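Local atomic coordinates of sporulation inhibitor of replication protein SirA (Bacillus subtilis, PDB entry 4TPS), a protein that inhibits the initiation of DNA replication during sporulation, binding domain I of the initiator DnaA and so preventing excess rounds of chromosome replication. Residues R9-Y14 / I107-S112; M73-T78 / T119-V124; L65-R70 / E123-V128. All blocks are in the same frame, centred on the assembly; numbering follows the deposited sequence. Where two conformers were deposited one is given.

Interaction 1. Residues R9-Y14 / I107-S112; sequences RHYYTY and IEIVAS. With ACT (acetate ion), chain F.
H10 is held through both ring nitrogens by two carboxylates, one from E108 and one from an acetate ion probably from the crystallisation liquor. NE2 of H10 donates to OE1 of E108 over 2.7 Å, in the plane of the ring and on the anti side of the carboxylate. ND1 of H10 donates to O of the acetate over 2.7 Å in a nearly straight bond (174°). With both nitrogens donating, the imidazole is probably protonated. CG of H10 stands anti to the backbone N (chi1 -175°), which lays the ring beside E108 and V110 of the neighbouring strand. CG2 of V110 makes an off-centre CH-pi contact with it. E108 runs alongside Y12, and its carboxylate is only 14° from the plane of that ring; CD of E108 lies 3.6 Å from CE2 of Y12. H10, Y12, E108 and V110 share one face of the sheet; the other carries R9, Y11, T13, I107, I109 and A111. There the R9 guanidinium lies over O of A111, its charge paired to E118. Three pairs, R9-A111, Y11-I109 and T13-I107, each share two backbone hydrogen bonds, alternating with non-hydrogen-bonded pairs. This is the ladder of two neighbouring antiparallel strands inside the SirA sheet.

Interaction 2. Residues M73-T78 / T119-V124; sequences MNLNKT and TIFFEV
L75 and I120 form the tight part of this contact, and N74 forms its looser, outer side. CD2 of L75 comes within 3.6 Å of CG2 of I120, the closest approach between the two segments. The two side chains meet at a slant. L75 has CG beside the backbone N (chi1 -57°) and is extended beyond it, which brings its branched end across to helix 116-128. Its other methyl, CD1, meets F121 and lies 4.3 Å from CE1 of that ring. The two methyls of L75 are thus divided between I120 and F121. I89 of strand 86-90 touches all three of these side chains, and Y87 also touches L75. L75 is buried between helix 116-128 and strand 86-90.

N74 is exposed, and its contact is looser. N74 and V124 run alongside each other, pointing opposite ways. CB and ND2 of N74 each lie 3.8 Å from CG2 of V124. ND2 is also 4.1 Å from CG2 of I120, so the amide end rests against two methyl groups. No hydrogen bond joins the segments, and the amide gains only van der Waals contact from them. V124 itself is buried, with L71 also against it, so N74 lies along the outer margin of an apolar patch.

A type II beta turn runs from L75 to T78. N of T78 donates to O of L75 over 2.8 Å and closes the turn. The arrangement is one of two helices packed on an antiparallel sheet, where the end of one helix meets the flank of the other.

Interaction 3. Residues L65-R70 / E123-V128; sequences LHMHQR and EVLRKV
M67 of helix 64-75 packs against V124, L125 and V128 of helix 116-128. Its CB and CG lead across without meeting the other helix closely. The chain is bent at chi2 (-52°) and chi3 (-56°), and this curls the sulfur and methyl onto the partner helix. SD lies 3.9 Å from CG2 of V128 and equally far from CD2 of L125. CE, at the tip, lies 3.6 Å from CD2 of L125 and 3.8 Å from CG1 of V124. The M67 and L125 side chains cross at about a right angle. F100 and M102 of strand 96-103 also touch M67, so its side chain is buried between both helices and the sheet. With an alanine here SD and CE are gone, which is likely to open a gap beside L125 and V128 and leave CG1 of V124 without its methyl neighbour.

The two helices lie against the same antiparallel sheet. The N-to-C directions of segments 65-70 and 123-128 are 128° apart, and their axes come within 10.6 Å. R70 lies one turn on from H66 and, like it, is partly exposed. Its CB packs on CG1 of V124, and its chain, bent at chi2, brings the guanidinium beside K127 and V128. CE1 of H66 lies over one face of that group. NH1 of R70 donates to a water that in turn donates to O of V124, so the arginine is tied to the partner helix through solvent.

CD2 of H66 lies 3.8 Å from CG1 of V128. A second water is hydrogen-bonded to NE2 of H66 and donates to O of V128.

In the fold
Interactions 2 and 3 are two parts of one interface between helix 64-75 and helix 116-128. Their centres are 9 Å apart, and V124 serves both. Interaction 1 lies in the sheet, with its centre about 15 Å from each of the others. Helix 116-128 follows strand 106-113 in the chain and packs back on it. CD1 of I109 lies 3.7 Å from CE1 of F122, and CE2 of Y11 lies 3.8 Å from CZ of F122. Toward interaction 3, CD1 of I107 meets CD2 of L125 at 3.6 Å, the same methyl that M67 touches. The acetate is on the other sheet face, beside H10.

Interaction 1. Residues R9-Y14 / I107-S112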
loop_
_atom_site.group_PDB
_atom_site.type_symbol
_atom_site.label_atom_id
_atom_site.label_comp_id
_atom_site.label_asym_id
_atom_site.label_seq_id
_atom_site.Cartn_x
_atom_site.Cartn_y
_atom_site.Cartn_z
ATOM N N ARG A 9 3.145 -5.168 -22.225
ATOM C CA ARG A 9 2.579 -4.646 -20.999
ATOM C C ARG A 9 3.279 -5.259 -19.779
ATOM O O ARG A 9 3.720 -6.397 -19.819
ATOM C CB ARG A 9 1.066 -4.946 -20.954
ATOM C CG ARG A 9 0.229 -4.127 -21.914
ATOM C CD ARG A 9 0.224 -4.690 -23.331
ATOM N NE ARG A 9 -0.410 -5.996 -23.360
ATOM C CZ ARG A 9 -0.502 -6.749 -24.447
ATOM N NH1 ARG A 9 -1.140 -7.920 -24.409
ATOM N NH2 ARG A 9 0.085 -6.352 -25.562
ATOM N N HIS A 10 3.448 -4.451 -18.726
ATOM C CA HIS A 10 4.115 -4.923 -17.505
ATOM C C HIS A 10 3.340 -4.375 -16.335
ATOM O O HIS A 10 3.326 -3.154 -16.097
ATOM C CB HIS A 10 5.554 -4.415 -17.484
ATOM C CG HIS A 10 6.369 -4.933 -16.331
ATOM N ND1 HIS A 10 7.684 -4.554 -16.102
ATOM C CD2 HIS A 10 6.097 -5.887 -15.418
ATOM C CE1 HIS A 10 8.150 -5.239 -15.062
ATOM N NE2 HIS A 10 7.203 -6.051 -14.641
ATOM N N TYR A 11 2.613 -5.258 -15.650
ATOM C CA TYR A 11 1.759 -4.823 -14.531
ATOM C C TYR A 11 2.355 -5.303 -13.210
ATOM O O TYR A 11 2.841 -6.472 -13.096
ATOM C CB TYR A 11 0.403 -5.491 -14.639
ATOM C CG TYR A 11 -0.327 -5.246 -15.879
ATOM C CD1 TYR A 11 -1.100 -4.125 -16.048
ATOM C CD2 TYR A 11 -0.226 -6.177 -16.950
ATOM C CE1 TYR A 11 -1.794 -3.930 -17.231
ATOM C CE2 TYR A 11 -0.929 -6.006 -18.096
ATOM C CZ TYR A 11 -1.706 -4.895 -18.250
ATOM O OH TYR A 11 -2.392 -4.809 -19.462
ATOM N N TYR A 12 2.302 -4.418 -12.214
ATOM C CA TYR A 12 2.511 -4.783 -10.814
ATOM C C TYR A 12 1.128 -4.766 -10.171
ATOM O O TYR A 12 0.387 -3.769 -10.289
ATOM C CB TYR A 12 3.447 -3.781 -10.179
ATOM C CG TYR A 12 4.839 -3.845 -10.714
ATOM C CD1 TYR A 12 5.169 -3.205 -11.861
ATOM C CD2 TYR A 12 5.824 -4.525 -10.051
ATOM C CE1 TYR A 12 6.475 -3.224 -12.353
ATOM C CE2 TYR A 12 7.092 -4.566 -10.518
ATOM C CZ TYR A 12 7.439 -3.898 -11.678
ATOM O OH TYR A 12 8.783 -4.025 -12.118
ATOM N N THR A 13 0.767 -5.894 -9.557
ATOM C CA THR A 13 -0.583 -6.099 -9.045
ATOM C C THR A 13 -0.501 -6.438 -7.578
ATOM O O THR A 13 0.279 -7.307 -7.167
ATOM C CB THR A 13 -1.311 -7.159 -9.840
ATOM O OG1 THR A 13 -1.313 -6.825 -11.236
ATOM C CG2 THR A 13 -2.752 -7.296 -9.426
ATOM N N TYR A 14 -1.204 -5.627 -6.771
ATOM C CA TYR A 14 -1.260 -5.849 -5.302
ATOM C C TYR A 14 -2.691 -6.077 -4.839
ATOM O O TYR A 14 -3.641 -5.608 -5.457
ATOM C CB TYR A 14 -0.688 -4.614 -4.570
ATOM C CG TYR A 14 0.805 -4.450 -4.675
ATOM C CD1 TYR A 14 1.387 -3.819 -5.785
ATOM C CD2 TYR A 14 1.622 -4.825 -3.641
ATOM C CE1 TYR A 14 2.755 -3.612 -5.845
ATOM C CE2 TYR A 14 3.009 -4.629 -3.686
ATOM C CZ TYR A 14 3.569 -4.039 -4.799
ATOM O OH TYR A 14 4.897 -3.841 -4.867
ATOM N N ILE A 107 2.141 -9.473 -7.225
ATOM C CA ILE A 107 2.086 -10.220 -8.509
ATOM C C ILE A 107 2.644 -9.351 -9.643
ATOM O O ILE A 107 2.337 -8.180 -9.738
ATOM C CB ILE A 107 0.626 -10.606 -8.815
ATOM C CG1 ILE A 107 0.226 -11.729 -7.861
ATOM C CG2 ILE A 107 0.478 -11.135 -10.240
ATOM C CD1 ILE A 107 -1.252 -11.975 -7.817
ATOM N N GLU A 108 3.435 -9.939 -10.531
ATOM C CA GLU A 108 3.933 -9.202 -11.668
ATOM C C GLU A 108 3.469 -9.988 -12.889
ATOM O O GLU A 108 3.582 -11.225 -12.943
ATOM C CB GLU A 108 5.419 -9.154 -11.701
ATOM C CG GLU A 108 6.127 -8.067 -11.008
ATOM C CD GLU A 108 7.589 -8.028 -11.445
ATOM O OE1 GLU A 108 7.983 -7.672 -12.603
ATOM O OE2 GLU A 108 8.345 -8.430 -10.620
ATOM N N ILE A 109 2.974 -9.264 -13.874
ATOM C CA ILE A 109 2.521 -9.852 -15.137
ATOM C C ILE A 109 3.231 -9.111 -16.294
ATOM O O ILE A 109 3.244 -7.894 -16.337
ATOM C CB ILE A 109 1.025 -9.781 -15.283
ATOM C CG1 ILE A 109 0.323 -10.652 -14.204
ATOM C CG2 ILE A 109 0.573 -10.157 -16.684
ATOM C CD1 ILE A 109 -1.150 -10.377 -14.018
ATOM N N VAL A 110 3.773 -9.876 -17.239
ATOM C CA VAL A 110 4.283 -9.316 -18.501
ATOM C C VAL A 110 3.493 -9.956 -19.620
ATOM O O VAL A 110 3.324 -11.120 -19.629
ATOM C CB VAL A 110 5.818 -9.605 -18.666
ATOM C CG1 VAL A 110 6.307 -9.094 -20.014
ATOM C CG2 VAL A 110 6.597 -9.018 -17.507
ATOM N N ALA A 111 2.973 -9.153 -20.552
ATOM C CA ALA A 111 2.181 -9.649 -21.646
ATOM C C ALA A 111 2.484 -9.011 -22.988
ATOM O O ALA A 111 2.789 -7.850 -23.050
ATOM C CB ALA A 111 0.694 -9.516 -21.335
ATOM N N SER A 112 2.301 -9.786 -24.055
ATOM C CA SER A 112 2.471 -9.330 -25.449
ATOM C C SER A 112 1.393 -9.921 -26.332
ATOM O O SER A 112 0.855 -10.948 -26.011
ATOM C CB SER A 112 3.850 -9.684 -25.981
ATOM O OG SER A 112 4.001 -11.052 -26.119
HETATM C C ACT F . 10.140 -2.293 -17.353
HETATM O O ACT F . 8.936 -2.603 -17.551
HETATM O OXT ACT F . 10.777 -2.733 -16.342
HETATM C CH3 ACT F . 10.849 -1.368 -18.316
#

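Interaction 2. Residues M73-T78 / T119-V124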
loop_
_atom_site.group_PDB
_atom_site.type_symbol
_atom_site.label_atom_id
_atom_site.label_comp_id
_atom_site.label_asym_id
_atom_site.label_seq_id
_atom_site.Cartn_x
_atom_site.Cartn_y
_atom_site.Cartn_z
ATOM N N MET A 73 -6.542 -24.966 -12.527
ATOM C CA MET A 73 -7.866 -25.310 -13.050
ATOM C C MET A 73 -8.205 -24.544 -14.322
ATOM O O MET A 73 -8.665 -25.123 -15.319
ATOM C CB MET A 73 -8.940 -24.967 -12.041
ATOM C CG MET A 73 -9.012 -25.862 -10.875
ATOM S SD MET A 73 -10.162 -24.972 -9.844
ATOM C CE MET A 73 -9.678 -25.751 -8.316
ATOM N N ASN A 74 -7.983 -23.244 -14.302
ATOM C CA ASN A 74 -8.293 -22.400 -15.419
ATOM C C ASN A 74 -7.425 -22.611 -16.659
ATOM O O ASN A 74 -7.917 -22.450 -17.780
ATOM C CB ASN A 74 -8.192 -20.962 -15.012
ATOM C CG ASN A 74 -8.952 -20.090 -15.951
ATOM O OD1 ASN A 74 -10.193 -20.126 -16.013
ATOM N ND2 ASN A 74 -8.245 -19.368 -16.736
ATOM N N LEU A 75 -6.152 -22.942 -16.455
ATOM C CA LEU A 75 -5.205 -23.111 -17.568
ATOM C C LEU A 75 -5.148 -24.542 -18.148
ATOM O O LEU A 75 -4.410 -24.794 -19.088
ATOM C CB LEU A 75 -3.805 -22.672 -17.147
ATOM C CG LEU A 75 -3.704 -21.243 -16.654
ATOM C CD1 LEU A 75 -2.265 -20.971 -16.236
ATOM C CD2 LEU A 75 -4.129 -20.244 -17.711
ATOM N N ASN A 76 -5.907 -25.472 -17.580
ATOM C CA ASN A 76 -5.872 -26.869 -17.993
ATOM C C ASN A 76 -6.040 -26.961 -19.524
ATOM O O ASN A 76 -6.865 -26.247 -20.127
ATOM C CB ASN A 76 -6.991 -27.607 -17.258
ATOM C CG ASN A 76 -7.003 -29.083 -17.515
ATOM O OD1 ASN A 76 -8.036 -29.622 -17.880
ATOM N ND2 ASN A 76 -5.864 -29.752 -17.323
ATOM N N LYS A 77 -5.145 -27.726 -20.144
ATOM C CA LYS A 77 -5.114 -27.925 -21.611
ATOM C C LYS A 77 -4.851 -26.654 -22.450
ATOM O O LYS A 77 -4.974 -26.652 -23.650
ATOM C CB LYS A 77 -6.397 -28.634 -22.049
ATOM C CG LYS A 77 -6.694 -29.903 -21.217
ATOM C CD LYS A 77 -7.807 -30.811 -21.767
ATOM C CE LYS A 77 -9.102 -30.773 -20.962
ATOM N NZ LYS A 77 -9.733 -29.428 -21.109
ATOM N N THR A 78 -4.438 -25.578 -21.805
ATOM C CA THR A 78 -3.901 -24.372 -22.453
ATOM C C THR A 78 -2.408 -24.655 -22.643
ATOM O O THR A 78 -1.849 -25.518 -21.977
ATOM C CB THR A 78 -4.125 -23.142 -21.482
ATOM O OG1 THR A 78 -5.461 -22.654 -21.610
ATOM C CG2 THR A 78 -3.202 -21.985 -21.712
ATOM N N THR A 119 -5.561 -10.940 -19.781
ATOM C CA THR A 119 -6.940 -11.101 -19.354
ATOM C C THR A 119 -7.132 -12.497 -18.748
ATOM O O THR A 119 -7.911 -12.661 -17.820
ATOM C CB THR A 119 -7.900 -10.861 -20.531
ATOM O OG1 THR A 119 -7.809 -9.470 -20.913
ATOM C CG2 THR A 119 -9.322 -11.193 -20.137
ATOM N N ILE A 120 -6.452 -13.500 -19.292
ATOM C CA ILE A 120 -6.560 -14.846 -18.733
ATOM C C ILE A 120 -6.195 -14.846 -17.217
ATOM O O ILE A 120 -6.916 -15.418 -16.385
ATOM C CB ILE A 120 -5.733 -15.862 -19.542
ATOM C CG1 ILE A 120 -6.492 -16.146 -20.873
ATOM C CG2 ILE A 120 -5.529 -17.141 -18.779
ATOM C CD1 ILE A 120 -5.748 -16.997 -21.828
ATOM N N PHE A 121 -5.110 -14.147 -16.887
ATOM C CA PHE A 121 -4.688 -14.033 -15.500
ATOM C C PHE A 121 -5.616 -13.113 -14.686
ATOM O O PHE A 121 -5.971 -13.430 -13.548
ATOM C CB PHE A 121 -3.248 -13.581 -15.423
ATOM C CG PHE A 121 -2.246 -14.612 -15.938
ATOM C CD1 PHE A 121 -2.173 -15.855 -15.373
ATOM C CD2 PHE A 121 -1.353 -14.289 -16.928
ATOM C CE1 PHE A 121 -1.271 -16.820 -15.806
ATOM C CE2 PHE A 121 -0.437 -15.231 -17.386
ATOM C CZ PHE A 121 -0.406 -16.492 -16.813
ATOM N N PHE A 122 -6.021 -11.996 -15.272
ATOM C CA PHE A 122 -6.872 -11.029 -14.578
ATOM C C PHE A 122 -8.195 -11.682 -14.245
ATOM O O PHE A 122 -8.785 -11.370 -13.211
ATOM C CB PHE A 122 -7.165 -9.743 -15.377
ATOM C CG PHE A 122 -5.958 -8.828 -15.608
ATOM C CD1 PHE A 122 -4.868 -8.842 -14.784
ATOM C CD2 PHE A 122 -6.019 -7.842 -16.604
ATOM C CE1 PHE A 122 -3.794 -8.004 -15.001
ATOM C CE2 PHE A 122 -4.953 -6.990 -16.819
ATOM C CZ PHE A 122 -3.854 -7.038 -15.968
ATOM N N GLU A 123 -8.706 -12.541 -15.116
ATOM C CA GLU A 123 -9.982 -13.220 -14.842
ATOM C C GLU A 123 -9.849 -14.162 -13.619
ATOM O O GLU A 123 -10.756 -14.226 -12.793
ATOM C CB GLU A 123 -10.426 -14.045 -16.044
ATOM C CG GLU A 123 -11.857 -14.479 -15.945
ATOM C CD GLU A 123 -12.877 -13.370 -16.292
ATOM O OE1 GLU A 123 -14.070 -13.713 -16.411
ATOM O OE2 GLU A 123 -12.544 -12.163 -16.435
ATOM N N VAL A 124 -8.727 -14.866 -13.469
ATOM C CA VAL A 124 -8.539 -15.707 -12.280
ATOM C C VAL A 124 -8.507 -14.797 -11.019
ATOM O O VAL A 124 -9.226 -15.024 -10.047
ATOM C CB VAL A 124 -7.254 -16.508 -12.407
ATOM C CG1 VAL A 124 -6.888 -17.226 -11.121
ATOM C CG2 VAL A 124 -7.362 -17.507 -13.567
#

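Interaction 3. Residues L65-R70 / E123-V128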
loop_
_atom_site.group_PDB
_atom_site.type_symbol
_atom_site.label_atom_id
_atom_site.label_comp_id
_atom_site.label_asym_id
_atom_site.label_seq_id
_atom_site.Cartn_x
_atom_site.Cartn_y
_atom_site.Cartn_z
ATOM N N LEU A 65 -1.269 -20.716 -2.267
ATOM C CA LEU A 65 -1.841 -22.027 -2.570
ATOM C C LEU A 65 -3.221 -21.912 -3.294
ATOM O O LEU A 65 -3.474 -22.622 -4.281
ATOM C CB LEU A 65 -1.933 -22.893 -1.330
ATOM C CG LEU A 65 -2.603 -24.260 -1.566
ATOM C CD1 LEU A 65 -1.840 -25.077 -2.582
ATOM C CD2 LEU A 65 -2.788 -25.069 -0.282
ATOM N N HIS A 66 -4.048 -20.977 -2.841
ATOM C CA HIS A 66 -5.322 -20.700 -3.474
ATOM C C HIS A 66 -5.105 -20.313 -4.951
ATOM O O HIS A 66 -5.782 -20.800 -5.837
ATOM C CB HIS A 66 -6.042 -19.611 -2.680
ATOM C CG HIS A 66 -7.449 -19.325 -3.103
ATOM N ND1 HIS A 66 -8.354 -20.295 -3.468
ATOM C CD2 HIS A 66 -8.122 -18.151 -3.173
ATOM C CE1 HIS A 66 -9.501 -19.729 -3.786
ATOM N NE2 HIS A 66 -9.399 -18.433 -3.594
ATOM N N MET A 67 -4.137 -19.443 -5.181
ATOM C CA MET A 67 -3.820 -19.009 -6.574
ATOM C C MET A 67 -3.391 -20.203 -7.405
ATOM O O MET A 67 -3.821 -20.324 -8.551
ATOM C CB MET A 67 -2.776 -17.910 -6.580
ATOM C CG MET A 67 -3.279 -16.553 -6.193
ATOM S SD MET A 67 -4.730 -16.032 -7.140
ATOM C CE MET A 67 -4.079 -16.185 -8.752
ATOM N N HIS A 68 -2.491 -21.051 -6.868
ATOM C CA HIS A 68 -2.009 -22.192 -7.611
ATOM C C HIS A 68 -3.198 -23.053 -8.053
ATOM O O HIS A 68 -3.272 -23.483 -9.211
ATOM C CB HIS A 68 -1.103 -23.077 -6.801
ATOM C CG HIS A 68 0.297 -22.610 -6.695
ATOM N ND1 HIS A 68 1.093 -22.403 -7.791
ATOM C CD2 HIS A 68 1.094 -22.426 -5.616
ATOM C CE1 HIS A 68 2.308 -22.063 -7.404
ATOM N NE2 HIS A 68 2.334 -22.083 -6.088
ATOM N N GLN A 69 -4.118 -23.324 -7.119
ATOM C CA GLN A 69 -5.263 -24.157 -7.437
ATOM C C GLN A 69 -6.128 -23.566 -8.539
ATOM O O GLN A 69 -6.509 -24.259 -9.498
ATOM C CB GLN A 69 -6.040 -24.431 -6.186
ATOM C CG GLN A 69 -5.189 -25.225 -5.190
ATOM C CD GLN A 69 -5.772 -25.347 -3.785
ATOM O OE1 GLN A 69 -6.457 -24.447 -3.291
ATOM N NE2 GLN A 69 -5.460 -26.473 -3.111
ATOM N N ARG A 70 -6.446 -22.293 -8.384
ATOM C CA ARG A 70 -7.263 -21.609 -9.366
ATOM C C ARG A 70 -6.617 -21.485 -10.743
ATOM O O ARG A 70 -7.298 -21.674 -11.799
ATOM C CB ARG A 70 -7.661 -20.217 -8.831
ATOM C CG ARG A 70 -8.587 -20.236 -7.630
ATOM C CD ARG A 70 -9.966 -20.739 -8.044
ATOM N NE ARG A 70 -10.954 -20.727 -6.945
ATOM C CZ ARG A 70 -11.802 -19.737 -6.679
ATOM N NH1 ARG A 70 -11.842 -18.631 -7.416
ATOM N NH2 ARG A 70 -12.656 -19.867 -5.658
ATOM N N GLU A 123 -8.706 -12.541 -15.116
ATOM C CA GLU A 123 -9.982 -13.220 -14.842
ATOM C C GLU A 123 -9.849 -14.162 -13.619
ATOM O O GLU A 123 -10.756 -14.226 -12.793
ATOM C CB GLU A 123 -10.426 -14.045 -16.044
ATOM C CG GLU A 123 -11.857 -14.479 -15.945
ATOM C CD GLU A 123 -12.877 -13.370 -16.292
ATOM O OE1 GLU A 123 -14.070 -13.713 -16.411
ATOM O OE2 GLU A 123 -12.544 -12.163 -16.435
ATOM N N VAL A 124 -8.727 -14.866 -13.469
ATOM C CA VAL A 124 -8.539 -15.707 -12.280
ATOM C C VAL A 124 -8.507 -14.797 -11.019
ATOM O O VAL A 124 -9.226 -15.024 -10.047
ATOM C CB VAL A 124 -7.254 -16.508 -12.407
ATOM C CG1 VAL A 124 -6.888 -17.226 -11.121
ATOM C CG2 VAL A 124 -7.362 -17.507 -13.567
ATOM N N LEU A 125 -7.741 -13.741 -11.085
ATOM C CA LEU A 125 -7.579 -12.793 -9.968
ATOM C C LEU A 125 -8.905 -12.153 -9.538
ATOM O O LEU A 125 -9.222 -12.122 -8.366
ATOM C CB LEU A 125 -6.552 -11.689 -10.344
ATOM C CG LEU A 125 -5.104 -12.203 -10.457
ATOM C CD1 LEU A 125 -4.222 -11.099 -11.015
ATOM C CD2 LEU A 125 -4.554 -12.649 -9.157
ATOM N N ARG A 126 -9.700 -11.704 -10.490
ATOM C CA ARG A 126 -10.917 -11.001 -10.182
ATOM C C ARG A 126 -11.950 -11.957 -9.575
ATOM O O ARG A 126 -12.808 -11.506 -8.861
ATOM C CB ARG A 126 -11.441 -10.192 -11.366
ATOM C CG ARG A 126 -12.175 -10.986 -12.423
ATOM C CD ARG A 126 -12.384 -10.141 -13.668
ATOM N NE ARG A 126 -13.352 -10.835 -14.510
ATOM C CZ ARG A 126 -14.560 -10.379 -14.838
ATOM N NH1 ARG A 126 -15.013 -9.180 -14.453
ATOM N NH2 ARG A 126 -15.332 -11.135 -15.591
ATOM N N LYS A 127 -11.845 -13.261 -9.857
ATOM C CA LYS A 127 -12.719 -14.222 -9.201
ATOM C C LYS A 127 -12.234 -14.648 -7.792
ATOM O O LYS A 127 -12.965 -15.209 -6.999
ATOM C CB LYS A 127 -12.881 -15.434 -10.127
ATOM C CG LYS A 127 -13.666 -15.098 -11.401
ATOM C CD LYS A 127 -13.657 -16.275 -12.340
ATOM C CE LYS A 127 -14.355 -15.989 -13.657
ATOM N NZ LYS A 127 -13.916 -16.889 -14.791
ATOM N N VAL A 128 -10.991 -14.370 -7.476
ATOM C CA VAL A 128 -10.459 -14.605 -6.166
ATOM C C VAL A 128 -10.800 -13.460 -5.234
ATOM O O VAL A 128 -11.158 -13.696 -4.072
ATOM C CB VAL A 128 -8.948 -14.800 -6.251
ATOM C CG1 VAL A 128 -8.273 -14.735 -4.867
ATOM C CG2 VAL A 128 -8.663 -16.146 -6.923
HETATM O O HOH W 1 -11.427 -16.404 -3.213
HETATM O O HOH W 2 -10.192 -17.743 -9.824
#